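Ribonucleoside-diphosphate reductase subunit beta (Streptococcus sanguinis, PDB 4N83) probably serves as the radical-generating dimetal subunit of a class Ib ribonucleotide reductase, which reduces ribonucleoside diphosphates to the deoxyribonucleotides needed for DNA synthesis. Local coordinates at residues A[76-81]-A[85-90]; A[91-96]-A[192-197]. One frame throughout, in Å; residues are numbered along the deposited sequence.

Contact 1: A[76-81]-A[85-90]; sequences ALRKDV and HEEAVF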
loop_
_atom_site.group_PDB
_atom_site.type_symbol
_atom_site.label_atom_id
_atom_site.label_comp_id
_atom_site.label_asym_id
_atom_site.label_seq_id
_atom_site.Cartn_x
_atom_site.Cartn_y
_atom_site.Cartn_z
ATOM N N ALA A 76 6.361 9.072 5.770
ATOM C CA ALA A 76 7.572 9.545 6.438
ATOM C C ALA A 76 8.566 8.409 6.681
ATOM O O ALA A 76 9.764 8.563 6.442
ATOM C CB ALA A 76 7.215 10.218 7.755
ATOM N N LEU A 77 8.057 7.271 7.150
ATOM C CA LEU A 77 8.887 6.100 7.439
ATOM C C LEU A 77 9.543 5.502 6.190
ATOM O O LEU A 77 10.621 4.916 6.277
ATOM C CB LEU A 77 8.056 5.023 8.146
ATOM C CG LEU A 77 7.553 5.374 9.550
ATOM C CD1 LEU A 77 6.423 4.445 9.975
ATOM C CD2 LEU A 77 8.691 5.329 10.561
ATOM N N ARG A 78 8.890 5.652 5.039
ATOM C CA ARG A 78 9.392 5.096 3.776
ATOM C C ARG A 78 10.701 5.734 3.307
ATOM O O ARG A 78 11.587 5.036 2.811
ATOM C CB ARG A 78 8.329 5.221 2.673
ATOM C CG ARG A 78 8.858 5.054 1.250
ATOM C CD ARG A 78 7.763 4.732 0.242
ATOM N NE ARG A 78 6.528 5.473 0.502
ATOM C CZ ARG A 78 5.454 4.990 1.130
ATOM N NH1 ARG A 78 5.414 3.740 1.587
ATOM N NH2 ARG A 78 4.401 5.777 1.303
ATOM N N LYS A 79 10.819 7.050 3.462
ATOM C CA LYS A 79 11.995 7.782 2.972
ATOM C C LYS A 79 13.296 7.428 3.704
ATOM O O LYS A 79 14.382 7.745 3.220
ATOM C CB LYS A 79 11.751 9.295 3.039
ATOM C CG LYS A 79 10.705 9.789 2.048
ATOM C CD LYS A 79 10.345 11.250 2.277
ATOM C CE LYS A 79 11.463 12.188 1.850
ATOM N NZ LYS A 79 11.092 13.613 2.063
ATOM N N ASP A 80 13.184 6.774 4.860
ATOM C CA ASP A 80 14.347 6.343 5.635
ATOM C C ASP A 80 14.497 4.825 5.558
ATOM O O ASP A 80 14.576 4.137 6.577
ATOM C CB ASP A 80 14.194 6.805 7.081
ATOM C CG ASP A 80 13.796 8.261 7.176
ATOM O OD1 ASP A 80 14.596 9.126 6.766
ATOM O OD2 ASP A 80 12.677 8.540 7.650
ATOM N N VAL A 81 14.552 4.325 4.327
ATOM C CA VAL A 81 14.589 2.887 4.048
ATOM C C VAL A 81 16.029 2.373 3.983
ATOM O O VAL A 81 16.930 3.085 3.536
ATOM C CB VAL A 81 13.810 2.568 2.739
ATOM C CG1 VAL A 81 14.580 1.633 1.812
ATOM C CG2 VAL A 81 12.438 1.999 3.068
ATOM N N HIS A 85 13.434 -4.003 -0.190
ATOM C CA HIS A 85 12.313 -4.843 0.235
ATOM C C HIS A 85 11.538 -4.187 1.371
ATOM O O HIS A 85 10.323 -4.346 1.472
ATOM C CB HIS A 85 12.817 -6.222 0.676
ATOM C CG HIS A 85 13.900 -6.774 -0.198
ATOM N ND1 HIS A 85 15.234 -6.705 0.141
ATOM C CD2 HIS A 85 13.850 -7.383 -1.406
ATOM C CE1 HIS A 85 15.959 -7.258 -0.815
ATOM N NE2 HIS A 85 15.143 -7.677 -1.765
ATOM N N GLU A 86 12.250 -3.451 2.221
ATOM C CA GLU A 86 11.638 -2.695 3.313
ATOM C C GLU A 86 10.622 -1.674 2.801
ATOM O O GLU A 86 9.571 -1.484 3.412
ATOM C CB GLU A 86 12.723 -1.991 4.138
ATOM C CG GLU A 86 12.207 -1.210 5.336
ATOM C CD GLU A 86 13.320 -0.668 6.217
ATOM O OE1 GLU A 86 14.507 -0.881 5.891
ATOM O OE2 GLU A 86 13.005 -0.027 7.242
ATOM N N GLU A 87 10.935 -1.021 1.684
ATOM C CA GLU A 87 10.013 -0.065 1.076
ATOM C C GLU A 87 8.747 -0.771 0.597
ATOM O O GLU A 87 7.644 -0.251 0.762
ATOM C CB GLU A 87 10.681 0.688 -0.082
ATOM C CG GLU A 87 9.862 1.869 -0.596
ATOM C CD GLU A 87 10.686 2.925 -1.320
ATOM O OE1 GLU A 87 11.928 2.797 -1.385
ATOM O OE2 GLU A 87 10.086 3.897 -1.826
ATOM N N ALA A 88 8.912 -1.959 0.019
ATOM C CA ALA A 88 7.774 -2.790 -0.385
ATOM C C ALA A 88 6.915 -3.166 0.825
ATOM O O ALA A 88 5.690 -3.056 0.780
ATOM C CB ALA A 88 8.253 -4.041 -1.109
ATOM N N VAL A 89 7.564 -3.594 1.906
ATOM C CA VAL A 89 6.855 -3.916 3.147
ATOM C C VAL A 89 6.051 -2.704 3.627
ATOM O O VAL A 89 4.910 -2.851 4.055
ATOM C CB VAL A 89 7.815 -4.385 4.266
ATOM C CG1 VAL A 89 7.057 -4.619 5.567
ATOM C CG2 VAL A 89 8.543 -5.657 3.853
ATOM N N PHE A 90 6.642 -1.513 3.535
ATOM C CA PHE A 90 5.964 -0.277 3.946
ATOM C C PHE A 90 4.795 0.105 3.039
ATOM O O PHE A 90 3.849 0.750 3.492
ATOM C CB PHE A 90 6.954 0.891 4.065
ATOM C CG PHE A 90 7.693 0.921 5.373
ATOM C CD1 PHE A 90 6.998 1.065 6.565
ATOM C CD2 PHE A 90 9.075 0.808 5.418
ATOM C CE1 PHE A 90 7.665 1.089 7.777
ATOM C CE2 PHE A 90 9.748 0.832 6.627
ATOM C CZ PHE A 90 9.043 0.973 7.808
#

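Contact 2: A[91-96]-A[192-197]; sequences NNIQFM and SVHGTY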
loop_
_atom_site.group_PDB
_atom_site.type_symbol
_atom_site.label_atom_id
_atom_site.label_comp_id
_atom_site.label_asym_id
_atom_site.label_seq_id
_atom_site.Cartn_x
_atom_site.Cartn_y
_atom_site.Cartn_z
ATOM N N ASN A 91 4.857 -0.290 1.769
ATOM C CA ASN A 91 3.720 -0.110 0.865
ATOM C C ASN A 91 2.549 -0.968 1.321
ATOM O O ASN A 91 1.406 -0.506 1.354
ATOM C CB ASN A 91 4.096 -0.459 -0.578
ATOM C CG ASN A 91 5.150 0.471 -1.149
ATOM O OD1 ASN A 91 5.197 1.657 -0.815
ATOM N ND2 ASN A 91 6.000 -0.065 -2.021
ATOM N N ASN A 92 2.852 -2.216 1.679
ATOM C CA ASN A 92 1.874 -3.115 2.287
ATOM C C ASN A 92 1.364 -2.583 3.628
ATOM O O ASN A 92 0.165 -2.641 3.903
ATOM C CB ASN A 92 2.477 -4.511 2.484
ATOM C CG ASN A 92 1.611 -5.401 3.350
ATOM O OD1 ASN A 92 1.908 -5.610 4.524
ATOM N ND2 ASN A 92 0.520 -5.906 2.786
ATOM N N ILE A 93 2.275 -2.072 4.455
ATOM C CA ILE A 93 1.904 -1.493 5.746
ATOM C C ILE A 93 0.946 -0.324 5.546
ATOM O O ILE A 93 -0.100 -0.263 6.188
ATOM C CB ILE A 93 3.138 -1.013 6.547
ATOM C CG1 ILE A 93 3.983 -2.211 6.994
ATOM C CG2 ILE A 93 2.706 -0.201 7.765
ATOM C CD1 ILE A 93 5.394 -1.865 7.421
ATOM N N GLN A 94 1.305 0.589 4.646
ATOM C CA GLN A 94 0.511 1.796 4.407
ATOM C C GLN A 94 -0.893 1.492 3.889
ATOM O O GLN A 94 -1.854 2.168 4.267
ATOM C CB GLN A 94 1.221 2.725 3.423
ATOM C CG GLN A 94 0.594 4.107 3.355
ATOM C CD GLN A 94 1.372 5.061 2.476
ATOM O OE1 GLN A 94 1.959 4.657 1.472
ATOM N NE2 GLN A 94 1.381 6.339 2.849
ATOM N N PHE A 95 -1.003 0.492 3.017
ATOM C CA PHE A 95 -2.306 0.052 2.512
ATOM C C PHE A 95 -3.184 -0.494 3.639
ATOM O O PHE A 95 -4.360 -0.142 3.736
ATOM C CB PHE A 95 -2.143 -0.999 1.409
ATOM C CG PHE A 95 -3.377 -1.825 1.170
ATOM C CD1 PHE A 95 -4.575 -1.223 0.805
ATOM C CD2 PHE A 95 -3.342 -3.205 1.313
ATOM C CE1 PHE A 95 -5.714 -1.983 0.595
ATOM C CE2 PHE A 95 -4.474 -3.969 1.098
ATOM C CZ PHE A 95 -5.663 -3.359 0.738
ATOM N N MET A 96 -2.613 -1.345 4.488
ATOM C CA MET A 96 -3.356 -1.915 5.615
ATOM C C MET A 96 -3.775 -0.850 6.632
ATOM O O MET A 96 -4.800 -1.004 7.292
ATOM C CB MET A 96 -2.549 -3.024 6.306
ATOM C CG MET A 96 -2.362 -4.289 5.475
ATOM S SD MET A 96 -3.874 -4.941 4.730
ATOM C CE MET A 96 -4.945 -5.067 6.161
ATOM N N SER A 192 0.478 -5.444 15.850
ATOM C CA SER A 192 1.445 -6.194 16.651
ATOM C C SER A 192 2.700 -6.505 15.832
ATOM O O SER A 192 3.815 -6.446 16.349
ATOM C CB SER A 192 0.820 -7.490 17.175
ATOM O OG SER A 192 1.730 -8.200 17.995
ATOM N N VAL A 193 2.503 -6.821 14.552
ATOM C CA VAL A 193 3.607 -7.124 13.637
ATOM C C VAL A 193 4.305 -5.848 13.150
ATOM O O VAL A 193 5.520 -5.850 12.933
ATOM C CB VAL A 193 3.121 -7.946 12.418
ATOM C CG1 VAL A 193 4.273 -8.228 11.459
ATOM C CG2 VAL A 193 2.483 -9.251 12.874
ATOM N N HIS A 194 3.543 -4.769 12.972
ATOM C CA HIS A 194 4.114 -3.478 12.563
ATOM C C HIS A 194 5.086 -2.947 13.610
ATOM O O HIS A 194 6.202 -2.539 13.280
ATOM C CB HIS A 194 3.017 -2.435 12.314
ATOM C CG HIS A 194 2.190 -2.705 11.096
ATOM N ND1 HIS A 194 0.891 -2.263 10.966
ATOM C CD2 HIS A 194 2.470 -3.384 9.960
ATOM C CE1 HIS A 194 0.411 -2.648 9.798
ATOM N NE2 HIS A 194 1.349 -3.330 9.167
ATOM N N GLY A 195 4.651 -2.954 14.868
ATOM C CA GLY A 195 5.492 -2.530 15.983
ATOM C C GLY A 195 6.791 -3.312 16.060
ATOM O O GLY A 195 7.860 -2.730 16.250
ATOM N N THR A 196 6.696 -4.629 15.897
ATOM C CA THR A 196 7.868 -5.504 15.923
ATOM C C THR A 196 8.840 -5.190 14.785
ATOM O O THR A 196 10.052 -5.136 15.001
ATOM C CB THR A 196 7.457 -6.987 15.831
ATOM O OG1 THR A 196 6.494 -7.280 16.850
ATOM C CG2 THR A 196 8.665 -7.904 16.001
ATOM N N TYR A 197 8.305 -4.983 13.583
ATOM C CA TYR A 197 9.132 -4.729 12.406
ATOM C C TYR A 197 9.759 -3.343 12.438
ATOM O O TYR A 197 10.959 -3.199 12.200
ATOM C CB TYR A 197 8.317 -4.888 11.124
ATOM C CG TYR A 197 9.148 -4.753 9.864
ATOM C CD1 TYR A 197 10.209 -5.620 9.613
ATOM C CD2 TYR A 197 8.869 -3.769 8.918
ATOM C CE1 TYR A 197 10.971 -5.509 8.463
ATOM C CE2 TYR A 197 9.625 -3.650 7.763
ATOM C CZ TYR A 197 10.676 -4.524 7.538
ATOM O OH TYR A 197 11.434 -4.414 6.394
#

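Contact 1: A[76-81]-A[85-90]
Arg-78 and Glu-87 bring the two backbones closest, their CA atoms 5.9 Å apart, where the last residues of helix 49-78 and the turn after it fold back against the first turns of helix 84-111. No hydrogen bond crosses; the contact is mostly side-chain packing. The ring of Phe-90 carries CB of Leu-77 over one face, Leu-77 CB lying 4.0 Å from Phe-90 CE1, while Val-81 CG2 approaches the ring obliquely. A flat apolar ring suits this place because it points from one arm of an alpha-alpha hairpin of the ferritin-like fold to the other and offers a face to Leu-77. Val-81, short and branched, sets CG2 3.6 Å from Glu-87 N and against CG of Glu-86, whose OE1 takes a hydrogen bond from Arg-82 N. Glu-87 CG lies 3.6 Å from Arg-78 CD, the two chains crossing nearly at right angles. Its charge stays beyond salt-bridge range, with OE2 4.5 Å from Arg-78 NE. A bend at chi3 (39°) leaves Phe-90 O at the guanidinium edge, 3.9 Å from Arg-78 NH1 and not hydrogen-bonded; NH2 is hydrogen-bonded to Gln-94, and NE makes a salt bridge to Asp-75 of the second subunit.

Contact 2: A[91-96]-A[192-197]
Helices 84-111 and 178-206 come within 7.4 Å of each other at the CA atoms of Ile-93 and His-194. Both belong to the ferritin-like bundle that encloses the dimanganese site, and each supplies ligands to it: Glu-97 and His-100 from the first, Glu-191 and His-194 from the second. One aliphatic side chain meets two rings. Ile-93 lays its CG2 methyl over a face of the His-194 imidazole in a CH-pi contact, 3.8 Å from the ring centroid and 15° off the ring normal. Its other branch reaches the same ring, CG1 lying 3.5 Å from His-194 CD2. Isoleucine suits this position because branching at CB offers two carbons to the imidazole at once and adds no competing polar group beside a metal ligand. With CG anti to the carbonyl carbon (chi1 -70°), the imidazole reaches toward helix 84-111; NE2 and CD2 lie against Ile-93, while ND1, beside the fellow ligand Glu-191, is probably the nitrogen that faces the metal. Tyr-197, one helical turn on, is hydrogen-bonded through OH to Asp-18 of helix 16-27, while its ring meets the far end of the isoleucine obliquely, with Ile-93 CD1 4.2 Å from Tyr-197 CD2.

How the contacts relate
From the N terminus, the chain runs down helix 49-78, turns, and comes back as helix 84-111; contact 1 closes this short connection, with three residues between its segments. Contact 2 opens immediately afterwards on the same helix and closes a far longer excursion of 95 mostly helical residues, when helix 178-206 arrives. The two are therefore in series, neither enclosing nor crossing the other, and helix 84-111 is their common element. They also touch directly: Arg-78 NH2 probably donates a hydrogen bond to Gln-94 OE1 at 2.7 Å, and Tyr-197 packs on Glu-86 and Val-89. Together they tie the hairpin to the manganese-bearing core, beside the second subunit.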